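Local coordinates for protein probable ferredoxin-dependent nitrite reductase NirA (Mycobacterium tuberculosis, PDB 1ZJ8) that catalyses the six-electron reduction of sulfite to sulfide with electrons from reduced ferredoxin, using a siroheme and a [4Fe-4S] cluster, at residues T441-R444 / A445-V449; D137-D140 / R141-Q145; K313-E316 / V317-E321; E279-A282 / A283-V287. One frame throughout, in Å; residues are numbered along the deposited sequence.

Overall arrangement
Along the chain the order is contact 2, contact 4, contact 3, contact 1. Contacts 1 and 2 form a pair at the siroheme, with centres about 17 Å apart: the start of helix 442-455 and the turn of hairpin 135-149 both bind the cofactor, and Arg442 reaches Asp137 in a long, weak ion pair. Contacts 3 and 4 form a second pair, with centres about 11 Å apart, on helices 311-323 and 277-291, which pack together through Leu318 and Phe314. The pairs lie apart, contacts 1 and 3 by about 46 Å between centres, though contacts 2 and 4 approach to about 9 Å at their nearest atoms. Cofactor binding and helix packing thus occupy separate regions of the monomer.

Contact 1. Residues T441-R444 / A445-V449. With SRM (siroheme), chain E.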
# COMPACT_ATOMS: atom_id res chain seq x y z
N THR A 441 -9.99 -11.67 5.43
CA THR A 441 -8.71 -11.74 4.74
C THR A 441 -7.51 -11.81 5.70
O THR A 441 -6.73 -12.76 5.62
CB THR A 441 -8.53 -10.51 3.82
OG1 THR A 441 -8.82 -9.31 4.55
CG2 THR A 441 -9.44 -10.61 2.62
N ARG A 442 -7.38 -10.83 6.61
CA ARG A 442 -6.19 -10.79 7.45
C ARG A 442 -6.16 -11.91 8.49
O ARG A 442 -5.09 -12.44 8.77
CB ARG A 442 -5.96 -9.42 8.13
CG ARG A 442 -4.45 -9.26 8.46
CD ARG A 442 -4.00 -7.95 9.12
NE ARG A 442 -4.32 -6.75 8.36
CZ ARG A 442 -3.79 -6.39 7.20
NH1 ARG A 442 -2.90 -7.14 6.59
NH2 ARG A 442 -4.18 -5.26 6.61
N VAL A 443 -7.31 -12.29 9.02
CA VAL A 443 -7.37 -13.39 9.99
C VAL A 443 -7.22 -14.75 9.28
O VAL A 443 -6.52 -15.66 9.77
CB VAL A 443 -8.70 -13.34 10.80
CG1 VAL A 443 -8.61 -14.28 12.03
CG2 VAL A 443 -9.03 -11.87 11.22
N ARG A 444 -7.89 -14.88 8.14
CA ARG A 444 -7.79 -16.07 7.31
C ARG A 444 -6.33 -16.42 7.05
O ARG A 444 -5.89 -17.55 7.28
CB ARG A 444 -8.49 -15.83 5.97
CG ARG A 444 -8.62 -17.08 5.11
CD ARG A 444 -9.73 -17.99 5.62
NE ARG A 444 -9.31 -19.38 5.73
CZ ARG A 444 -9.18 -20.20 4.71
NH1 ARG A 444 -9.39 -19.78 3.49
NH2 ARG A 444 -8.81 -21.46 4.90
N ALA A 445 -5.60 -15.40 6.60
CA ALA A 445 -4.18 -15.51 6.29
C ALA A 445 -3.38 -16.07 7.43
O ALA A 445 -2.39 -16.77 7.22
CB ALA A 445 -3.62 -14.14 5.93
N GLN A 446 -3.79 -15.77 8.66
CA GLN A 446 -3.06 -16.23 9.84
C GLN A 446 -3.12 -17.74 10.00
O GLN A 446 -2.20 -18.36 10.57
CB GLN A 446 -3.59 -15.57 11.12
CG GLN A 446 -3.65 -14.04 11.10
CD GLN A 446 -2.33 -13.44 10.73
OE1 GLN A 446 -1.29 -13.95 11.11
NE2 GLN A 446 -2.37 -12.34 9.98
N HIS A 447 -4.20 -18.34 9.49
CA HIS A 447 -4.38 -19.79 9.50
C HIS A 447 -3.91 -20.42 8.21
O HIS A 447 -3.53 -21.60 8.19
CB HIS A 447 -5.88 -20.14 9.65
CG HIS A 447 -6.51 -19.68 10.93
ND1 HIS A 447 -7.00 -18.40 11.11
CD2 HIS A 447 -6.74 -20.34 12.10
CE1 HIS A 447 -7.50 -18.29 12.33
NE2 HIS A 447 -7.35 -19.45 12.95
N LEU A 448 -3.95 -19.66 7.12
CA LEU A 448 -3.78 -20.22 5.79
C LEU A 448 -2.32 -20.46 5.50
O LEU A 448 -1.98 -21.50 4.93
CB LEU A 448 -4.42 -19.30 4.76
CG LEU A 448 -4.39 -19.76 3.30
CD1 LEU A 448 -5.04 -21.13 3.14
CD2 LEU A 448 -5.07 -18.70 2.42
N VAL A 449 -1.46 -19.52 5.91
CA VAL A 449 -0.01 -19.65 5.73
C VAL A 449 0.54 -20.96 6.36
O VAL A 449 1.18 -21.74 5.66
CB VAL A 449 0.72 -18.38 6.26
CG1 VAL A 449 2.19 -18.68 6.50
CG2 VAL A 449 0.55 -17.22 5.29
FE SRM E . -6.79 1.07 0.27
CHA SRM E . -10.04 2.06 0.63
CHB SRM E . -7.02 -0.67 3.12
CHC SRM E . -3.68 0.16 -0.06
CHD SRM E . -7.24 0.82 -3.15
NA SRM E . -8.18 0.92 1.70
C1A SRM E . -9.40 1.49 1.75
C2A SRM E . -10.03 1.47 3.11
CMA SRM E . -9.79 2.78 3.79
CDA SRM E . -11.47 1.04 3.07
CEA SRM E . -12.55 2.07 3.22
O3A SRM E . -12.64 2.95 2.37
O4A SRM E . -13.33 2.04 4.19
C3A SRM E . -9.24 0.38 3.75
CAA SRM E . -8.90 0.62 5.18
CBA SRM E . -10.06 -0.01 5.92
CCA SRM E . -9.62 -0.55 7.24
O1A SRM E . -8.52 -1.14 7.31
O2A SRM E . -10.37 -0.38 8.23
C4A SRM E . -8.07 0.21 2.83
NB SRM E . -5.55 0.07 1.42
C1B SRM E . -5.74 -0.55 2.59
C2B SRM E . -4.49 -1.08 3.24
CMB SRM E . -4.46 -0.91 4.73
CDB SRM E . -4.41 -2.53 2.93
CEB SRM E . -3.26 -3.30 3.48
O3B SRM E . -3.40 -4.18 4.36
O4B SRM E . -2.15 -3.02 3.03
C3B SRM E . -3.46 -0.28 2.47
CAB SRM E . -3.21 1.05 3.11
CBB SRM E . -1.85 1.59 2.77
CCB SRM E . -1.72 3.01 3.24
O1B SRM E . -1.10 3.29 4.26
O2B SRM E . -2.22 3.94 2.60
C4B SRM E . -4.24 0.01 1.21
NC SRM E . -5.74 0.48 -1.25
C1C SRM E . -4.40 0.32 -1.23
C2C SRM E . -3.88 -0.07 -2.46
CDC SRM E . -2.52 -0.59 -2.79
CEC SRM E . -1.40 0.32 -3.09
O3C SRM E . -1.52 1.55 -2.90
O4C SRM E . -0.38 -0.22 -3.55
C3C SRM E . -4.94 0.08 -3.30
CAC SRM E . -4.75 -0.22 -4.76
CBC SRM E . -3.91 0.68 -5.63
CCC SRM E . -4.74 1.90 -6.02
O1C SRM E . -5.03 2.77 -5.16
O2C SRM E . -5.13 1.96 -7.21
C4C SRM E . -6.03 0.47 -2.57
ND SRM E . -8.22 1.70 -1.02
C1D SRM E . -8.25 1.32 -2.31
C2D SRM E . -9.57 1.47 -2.79
CAD SRM E . -9.87 1.75 -4.26
CBD SRM E . -9.98 3.17 -4.70
CCD SRM E . -10.16 3.57 -6.14
O1D SRM E . -9.22 4.22 -6.66
O2D SRM E . -11.19 3.26 -6.79
C3D SRM E . -10.32 1.96 -1.74
CDD SRM E . -11.63 2.69 -1.88
CED SRM E . -11.72 4.14 -2.32
O3D SRM E . -10.73 4.86 -2.37
O4D SRM E . -12.80 4.64 -2.66
C4D SRM E . -9.47 2.10 -0.65
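Gln446 folds back on Arg442 in the first turn of helix 442-455, its NE2 donating to Arg442 O at 3.0 Å. A chi1 of -53° puts CG beside the backbone N, and a bend at chi2 turns the amide back toward the carbonyl. The two side chains then lie side by side, NE2 of Gln446 being 4.0 Å from CG of Arg442. NE2 also bonds Ile360 O, joining the helix start to that loop. Glutamine suits the place because its amide reaches a helix-start carbonyl while its own backbone N goes elsewhere, to Val443 O at 2.9 Å. That oxygen is gripped from both faces of its carbonyl plane, for His447 ND1 also donates to it at 3.1 Å, with the oxygen at the edge of the imidazole. Next along, Arg444 O is shared by the backbone N atoms of His447 and Leu448.

Arg442 points out of the helix toward the siroheme. Its NH2 donates to O3B of the ring B acetate at 2.6 Å with an N-H...O angle of 164°, and the acetate lies in the guanidinium plane at its edge. Farther out, NH1 has weak bonds to Ala361 O and Ala427 O, and NE forms a long, weak ion pair with Asp137. Thr441 OG1 is hydrogen-bonded to Cys428 O, which ties the helix start to a cysteine of the [4Fe-4S] site. A buried arginine facing a carboxylate would be expected to offset its negative charge, so this helix start probably both anchors and neutralises one acetate of the cofactor.

Contact 2. Residues D137-D140 / R141-Q145; sequences DISD and RQNVQ. With SRM (siroheme), chain E.
Asp137 pairs with Gln145, and Ile138 with Val144, at the end of a beta hairpin whose strands 135-138 and 144-149 carry a turn that faces the siroheme.

The backbone bonds come first. Asp137 and Gln145 are a hydrogen-bonded antiparallel pair, linked N to O in both directions, whereas Ile138 and Val144 are a non-hydrogen-bonded pair. Ser139 N extends the ladder to Asn143 O at 2.7 Å, and a weak bond from Gln142 N to Ser139 O helps close the turn.

One side chain supports that turn from within. Ser139 OG, held between its own backbone N and carbonyl carbon by a chi1 of 83°, accepts from Asn143 N at 3.0 Å and weakly from Arg141 N. A short hydroxyl suits this spot, since it can reach two amides across the loop.

Between the strands, apolar contact is made by Ile138 and Val144, where CG1 of Ile138 lies 4.3 Å from CG1 of Val144; both residues also touch Phe386.

Polar bonds to the cofactor spread over several carboxylates. Asp140 N donates to O4B of the ring B acetate at 3.0 Å, and Arg141 NH1 to O3C of the ring C acetate at 3.2 Å, NH1 also bonding Asn234. Asn143 ND2 meets O1B of the ring B propionate, a bond modelled so short that its length is doubtful. Gln145 NE2 bonds O1A of the ring A propionate only weakly, its OE1 being held by Arg108. Elsewhere, Asp137 has a salt bridge to Arg363. Alongside the ring B propionate, Arg141 CB packs 3.5 Å from siroheme atom CBB.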
# COMPACT_ATOMS: atom_id res chain seq x y z
N ASP A 137 -1.24 -3.17 12.45
CA ASP A 137 -1.02 -3.90 11.20
C ASP A 137 -0.23 -3.05 10.21
O ASP A 137 -0.59 -1.89 9.96
CB ASP A 137 -2.36 -4.31 10.58
CG ASP A 137 -3.17 -5.24 11.48
OD1 ASP A 137 -2.54 -6.02 12.24
OD2 ASP A 137 -4.43 -5.17 11.43
N ILE A 138 0.86 -3.62 9.67
CA ILE A 138 1.73 -2.89 8.75
C ILE A 138 1.10 -2.98 7.43
O ILE A 138 0.92 -4.06 6.91
CB ILE A 138 3.16 -3.47 8.59
CG1 ILE A 138 4.06 -3.08 9.75
CG2 ILE A 138 3.84 -2.94 7.31
CD1 ILE A 138 3.95 -4.06 10.89
N SER A 139 0.79 -1.82 6.86
CA SER A 139 0.16 -1.72 5.58
C SER A 139 1.21 -1.93 4.47
O SER A 139 2.43 -1.87 4.71
CB SER A 139 -0.45 -0.33 5.51
OG SER A 139 0.51 0.64 5.12
N ASP A 140 0.75 -2.18 3.24
CA ASP A 140 1.63 -2.35 2.10
C ASP A 140 2.00 -1.01 1.41
O ASP A 140 2.39 -1.00 0.25
CB ASP A 140 0.99 -3.33 1.12
CG ASP A 140 -0.22 -2.75 0.44
OD1 ASP A 140 -0.44 -1.55 0.63
OD2 ASP A 140 -0.93 -3.47 -0.30
N ARG A 141 1.84 0.10 2.13
CA ARG A 141 2.39 1.41 1.73
C ARG A 141 3.26 1.96 2.87
O ARG A 141 3.40 3.16 3.00
CB ARG A 141 1.29 2.43 1.42
CG ARG A 141 0.55 2.29 0.10
CD ARG A 141 -0.17 3.59 -0.27
NE ARG A 141 0.73 4.62 -0.84
CZ ARG A 141 1.24 4.59 -2.08
NH1 ARG A 141 0.94 3.60 -2.91
NH2 ARG A 141 2.03 5.56 -2.51
N GLN A 142 3.80 1.07 3.70
CA GLN A 142 4.81 1.39 4.74
C GLN A 142 4.25 2.13 5.98
O GLN A 142 5.02 2.61 6.81
CB GLN A 142 6.03 2.12 4.14
CG GLN A 142 6.62 1.43 2.91
CD GLN A 142 7.86 2.15 2.35
OE1 GLN A 142 7.77 2.90 1.36
NE2 GLN A 142 9.03 1.90 2.97
N ASN A 143 2.92 2.16 6.11
CA ASN A 143 2.24 2.66 7.31
C ASN A 143 1.87 1.57 8.36
O ASN A 143 1.90 0.37 8.08
CB ASN A 143 0.96 3.39 6.90
CG ASN A 143 1.25 4.64 6.08
OD1 ASN A 143 2.30 5.26 6.24
ND2 ASN A 143 0.31 5.01 5.20
N VAL A 144 1.55 2.02 9.57
CA VAL A 144 0.82 1.20 10.51
C VAL A 144 -0.56 1.74 10.64
O VAL A 144 -0.77 2.95 10.50
CB VAL A 144 1.40 1.19 11.92
CG1 VAL A 144 2.61 0.31 11.97
CG2 VAL A 144 1.73 2.59 12.37
N GLN A 145 -1.50 0.85 10.91
CA GLN A 145 -2.87 1.20 11.17
C GLN A 145 -3.31 0.63 12.48
O GLN A 145 -3.02 -0.54 12.79
CB GLN A 145 -3.77 0.64 10.08
CG GLN A 145 -3.60 1.30 8.76
CD GLN A 145 -4.72 0.97 7.82
OE1 GLN A 145 -4.94 1.67 6.85
NE2 GLN A 145 -5.45 -0.10 8.10
FE SRM E . -6.79 1.07 0.27
CHA SRM E . -10.04 2.06 0.63
CHB SRM E . -7.02 -0.67 3.12
CHC SRM E . -3.68 0.16 -0.06
CHD SRM E . -7.24 0.82 -3.15
NA SRM E . -8.18 0.92 1.70
C1A SRM E . -9.40 1.49 1.75
C2A SRM E . -10.03 1.47 3.11
CMA SRM E . -9.79 2.78 3.79
CDA SRM E . -11.47 1.04 3.07
CEA SRM E . -12.55 2.07 3.22
O3A SRM E . -12.64 2.95 2.37
O4A SRM E . -13.33 2.04 4.19
C3A SRM E . -9.24 0.38 3.75
CAA SRM E . -8.90 0.62 5.18
CBA SRM E . -10.06 -0.01 5.92
CCA SRM E . -9.62 -0.55 7.24
O1A SRM E . -8.52 -1.14 7.31
O2A SRM E . -10.37 -0.38 8.23
C4A SRM E . -8.07 0.21 2.83
NB SRM E . -5.55 0.07 1.42
C1B SRM E . -5.74 -0.55 2.59
C2B SRM E . -4.49 -1.08 3.24
CMB SRM E . -4.46 -0.91 4.73
CDB SRM E . -4.41 -2.53 2.93
CEB SRM E . -3.26 -3.30 3.48
O3B SRM E . -3.40 -4.18 4.36
O4B SRM E . -2.15 -3.02 3.03
C3B SRM E . -3.46 -0.28 2.47
CAB SRM E . -3.21 1.05 3.11
CBB SRM E . -1.85 1.59 2.77
CCB SRM E . -1.72 3.01 3.24
O1B SRM E . -1.10 3.29 4.26
O2B SRM E . -2.22 3.94 2.60
C4B SRM E . -4.24 0.01 1.21
NC SRM E . -5.74 0.48 -1.25
C1C SRM E . -4.40 0.32 -1.23
C2C SRM E . -3.88 -0.07 -2.46
CDC SRM E . -2.52 -0.59 -2.79
CEC SRM E . -1.40 0.32 -3.09
O3C SRM E . -1.52 1.55 -2.90
O4C SRM E . -0.38 -0.22 -3.55
C3C SRM E . -4.94 0.08 -3.30
CAC SRM E . -4.75 -0.22 -4.76
CBC SRM E . -3.91 0.68 -5.63
CCC SRM E . -4.74 1.90 -6.02
O1C SRM E . -5.03 2.77 -5.16
O2C SRM E . -5.13 1.96 -7.21
C4C SRM E . -6.03 0.47 -2.57
ND SRM E . -8.22 1.70 -1.02
C1D SRM E . -8.25 1.32 -2.31
C2D SRM E . -9.57 1.47 -2.79
CAD SRM E . -9.87 1.75 -4.26
CBD SRM E . -9.98 3.17 -4.70
CCD SRM E . -10.16 3.57 -6.14
O1D SRM E . -9.22 4.22 -6.66
O2D SRM E . -11.19 3.26 -6.79
C3D SRM E . -10.32 1.96 -1.74
CDD SRM E . -11.63 2.69 -1.88
CED SRM E . -11.72 4.14 -2.32
O3D SRM E . -10.73 4.86 -2.37
O4D SRM E . -12.80 4.64 -2.66
C4D SRM E . -9.47 2.10 -0.65

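Contact 3. Residues K313-E316 / V317-E321; sequences KFRE and VLETE
Helix 311-323 carries on its flank a salt bridge one turn long, between Arg315 and Glu319. Arg315 NE donates to OE2 of Glu319 at 3.0 Å, with a rather bent N-H...O angle of 135°. The nitrogen comes from above the carboxylate plane, and the two flat groups are turned 61° against each other, so this is a single-point meeting and not a two-pronged one. The arginine chain is extended from CG to NE. Glu319 has its CG beside the backbone N (chi1 -68°), which swings the carboxylate back along the helix until OE2 also rests 3.4 Å from CG of Arg315. Both long, flexible residues suit a partly exposed face, and each has a further partner: Arg315 NH2 forms a salt bridge with Asp329, and Glu319 OE2 accepts from Leu327 N.

One residue farther along, Thr320 bonds Glu316 O twice. Its backbone N donates at 2.9 Å and its OG1 at 2.8 Å, the hydroxyl approaching from above the carbonyl plane. Threonine fits because its short hydroxyl can fold back onto the carbonyl of the preceding turn.

The buried side is apolar. Phe314 CE2 and Leu318 CD2 are 4.4 Å apart, and both side chains pack on helix 277-291, with CD1 of Leu318 lying 3.4 Å from Val284 N of that helix. Between 318 and 321 the helix widens into a pi-type turn. An apolar face turned to a neighbouring helix and a polar face bearing an i to i+4 salt bridge are what is expected of an amphipathic helix at the protein surface.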
# COMPACT_ATOMS: atom_id res chain seq x y z
N LYS A 313 0.79 14.30 -24.87
CA LYS A 313 -0.03 15.44 -24.52
C LYS A 313 0.21 15.89 -23.05
O LYS A 313 0.21 17.10 -22.74
CB LYS A 313 -1.52 15.16 -24.78
CG LYS A 313 -2.40 16.42 -24.52
CD LYS A 313 -3.91 16.20 -24.63
CE LYS A 313 -4.68 17.43 -24.08
NZ LYS A 313 -6.16 17.27 -24.25
N PHE A 314 0.41 14.93 -22.15
CA PHE A 314 0.59 15.22 -20.72
C PHE A 314 1.94 15.90 -20.46
O PHE A 314 2.02 16.89 -19.75
CB PHE A 314 0.46 13.93 -19.89
CG PHE A 314 0.88 14.10 -18.46
CD1 PHE A 314 -0.00 14.66 -17.53
CD2 PHE A 314 2.16 13.69 -18.03
CE1 PHE A 314 0.38 14.82 -16.20
CE2 PHE A 314 2.55 13.86 -16.72
CZ PHE A 314 1.67 14.42 -15.79
N ARG A 315 3.01 15.34 -21.04
CA ARG A 315 4.35 15.90 -20.93
C ARG A 315 4.37 17.35 -21.38
O ARG A 315 4.96 18.20 -20.72
CB ARG A 315 5.34 15.09 -21.79
CG ARG A 315 6.77 15.65 -21.79
CD ARG A 315 7.84 14.63 -22.25
NE ARG A 315 9.18 15.03 -21.82
CZ ARG A 315 10.32 14.47 -22.24
NH1 ARG A 315 10.32 13.47 -23.10
NH2 ARG A 315 11.48 14.93 -21.78
N GLU A 316 3.73 17.60 -22.52
CA GLU A 316 3.56 18.94 -23.07
C GLU A 316 2.96 19.91 -22.05
O GLU A 316 3.50 20.99 -21.82
CB GLU A 316 2.63 18.84 -24.28
CG GLU A 316 2.39 20.14 -25.01
CD GLU A 316 3.54 20.49 -25.96
OE1 GLU A 316 3.25 20.77 -27.16
OE2 GLU A 316 4.72 20.48 -25.50
N VAL A 317 1.84 19.51 -21.46
CA VAL A 317 1.11 20.36 -20.51
C VAL A 317 1.90 20.60 -19.23
O VAL A 317 1.79 21.67 -18.61
CB VAL A 317 -0.27 19.73 -20.08
CG1 VAL A 317 -0.86 20.45 -18.85
CG2 VAL A 317 -1.26 19.71 -21.27
N LEU A 318 2.65 19.58 -18.83
CA LEU A 318 3.48 19.68 -17.64
C LEU A 318 4.56 20.72 -17.89
O LEU A 318 4.68 21.67 -17.12
CB LEU A 318 4.07 18.29 -17.28
CG LEU A 318 4.97 18.15 -16.04
CD1 LEU A 318 4.18 18.22 -14.71
CD2 LEU A 318 5.77 16.87 -16.13
N GLU A 319 5.30 20.55 -18.98
CA GLU A 319 6.43 21.43 -19.32
C GLU A 319 6.05 22.87 -19.65
O GLU A 319 6.78 23.79 -19.27
CB GLU A 319 7.22 20.86 -20.49
CG GLU A 319 7.94 19.60 -20.17
CD GLU A 319 8.42 18.90 -21.40
OE1 GLU A 319 8.00 19.31 -22.51
OE2 GLU A 319 9.21 17.93 -21.27
N THR A 320 4.94 23.08 -20.35
CA THR A 320 4.62 24.41 -20.84
C THR A 320 3.73 25.22 -19.90
O THR A 320 3.89 26.43 -19.79
CB THR A 320 3.98 24.38 -22.23
OG1 THR A 320 2.74 23.64 -22.18
CG2 THR A 320 4.95 23.77 -23.25
N GLU A 321 2.80 24.57 -19.22
CA GLU A 321 1.91 25.31 -18.34
C GLU A 321 2.43 25.41 -16.91
O GLU A 321 2.18 26.41 -16.26
CB GLU A 321 0.51 24.69 -18.36
CG GLU A 321 -0.03 24.50 -19.78
CD GLU A 321 -1.50 24.13 -19.81
OE1 GLU A 321 -2.21 24.46 -18.82
OE2 GLU A 321 -1.93 23.52 -20.81

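Contact 4. Residues E279-A282 / A283-V287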
# COMPACT_ATOMS: atom_id res chain seq x y z
N GLU A 279 10.21 19.61 -7.08
CA GLU A 279 9.67 20.60 -8.03
C GLU A 279 8.75 19.92 -9.08
O GLU A 279 7.61 20.32 -9.34
CB GLU A 279 10.87 21.22 -8.75
CG GLU A 279 10.86 22.70 -8.96
CD GLU A 279 12.07 23.15 -9.80
OE1 GLU A 279 12.37 22.51 -10.84
OE2 GLU A 279 12.71 24.16 -9.42
N VAL A 280 9.30 18.89 -9.69
CA VAL A 280 8.62 18.17 -10.74
C VAL A 280 7.42 17.44 -10.15
O VAL A 280 6.35 17.37 -10.79
CB VAL A 280 9.58 17.16 -11.39
CG1 VAL A 280 8.83 16.25 -12.35
CG2 VAL A 280 10.73 17.90 -12.08
N TRP A 281 7.59 16.91 -8.94
CA TRP A 281 6.50 16.23 -8.23
C TRP A 281 5.34 17.21 -8.09
O TRP A 281 4.18 16.85 -8.36
CB TRP A 281 6.96 15.74 -6.87
CG TRP A 281 5.90 15.03 -6.09
CD1 TRP A 281 5.65 13.69 -6.07
CD2 TRP A 281 4.94 15.63 -5.21
NE1 TRP A 281 4.59 13.41 -5.24
CE2 TRP A 281 4.14 14.59 -4.69
CE3 TRP A 281 4.66 16.95 -4.83
CZ2 TRP A 281 3.09 14.82 -3.79
CZ3 TRP A 281 3.62 17.17 -3.93
CH2 TRP A 281 2.86 16.11 -3.42
N ALA A 282 5.65 18.44 -7.68
CA ALA A 282 4.62 19.46 -7.48
C ALA A 282 3.86 19.74 -8.79
O ALA A 282 2.64 19.84 -8.80
CB ALA A 282 5.24 20.73 -6.93
N ALA A 283 4.59 19.81 -9.89
CA ALA A 283 4.02 20.12 -11.17
C ALA A 283 3.06 19.02 -11.65
O ALA A 283 1.98 19.30 -12.21
CB ALA A 283 5.12 20.32 -12.18
N VAL A 284 3.44 17.77 -11.44
CA VAL A 284 2.57 16.64 -11.80
C VAL A 284 1.29 16.67 -10.95
O VAL A 284 0.17 16.57 -11.48
CB VAL A 284 3.28 15.28 -11.62
CG1 VAL A 284 2.30 14.13 -11.77
CG2 VAL A 284 4.46 15.12 -12.61
N THR A 285 1.47 16.83 -9.64
CA THR A 285 0.35 16.93 -8.74
C THR A 285 -0.56 18.10 -9.11
O THR A 285 -1.79 18.02 -8.96
CB THR A 285 0.82 17.08 -7.29
OG1 THR A 285 1.82 16.09 -7.01
CG2 THR A 285 -0.34 16.92 -6.31
N SER A 286 0.05 19.19 -9.60
CA SER A 286 -0.70 20.40 -10.00
C SER A 286 -1.54 20.16 -11.24
O SER A 286 -2.68 20.62 -11.32
CB SER A 286 0.26 21.56 -10.23
OG SER A 286 1.02 21.80 -9.04
N VAL A 287 -1.01 19.40 -12.18
CA VAL A 287 -1.80 19.02 -13.34
C VAL A 287 -3.01 18.20 -12.89
O VAL A 287 -4.13 18.45 -13.32
CB VAL A 287 -1.02 18.20 -14.36
CG1 VAL A 287 -1.93 17.83 -15.55
CG2 VAL A 287 0.23 18.98 -14.82
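Trp281 and Thr285 meet one turn apart on helix 277-291, where the indole lies against the threonine hydroxyl. From CB, which points away from residues 283-287, the tryptophan continues to CG opposite the backbone N (chi1 -180°), and this swings the ring along the helix toward Thr285. The benzene half does the touching: CD2 and CE2 are each 3.6 Å from Thr285 OG1, and the other four atoms of that ring are hardly farther. The oxygen thus sits over the centre of one face, 3.4 Å above the plane. On the pyrrole side NE1 is hydrogen-bonded to Thr221 OG1, which restrains the rotation of the indole, while Tyr206, Val236 and Phe238 add contacts from neighbouring elements. Tryptophan suits the place by offering a broad apolar surface with one buried donor.

The same hydroxyl donates to Trp281 O at 2.8 Å, beside the straight backbone bond from Thr285 N (N-H...O 173°), and shares a weak bond with Tyr219 OH. A similar pairing follows one residue later: Ser286 OG and Ser286 N both donate to Ala282 O, the hydroxyl from 2.6 Å.

As the Thr285 hydroxyl donates to Trp281 O, its oxygen probably meets the indole face as a van der Waals contact, not as an O-H...pi donor, and two buried hydroxyls find carbonyl acceptors within their own helix.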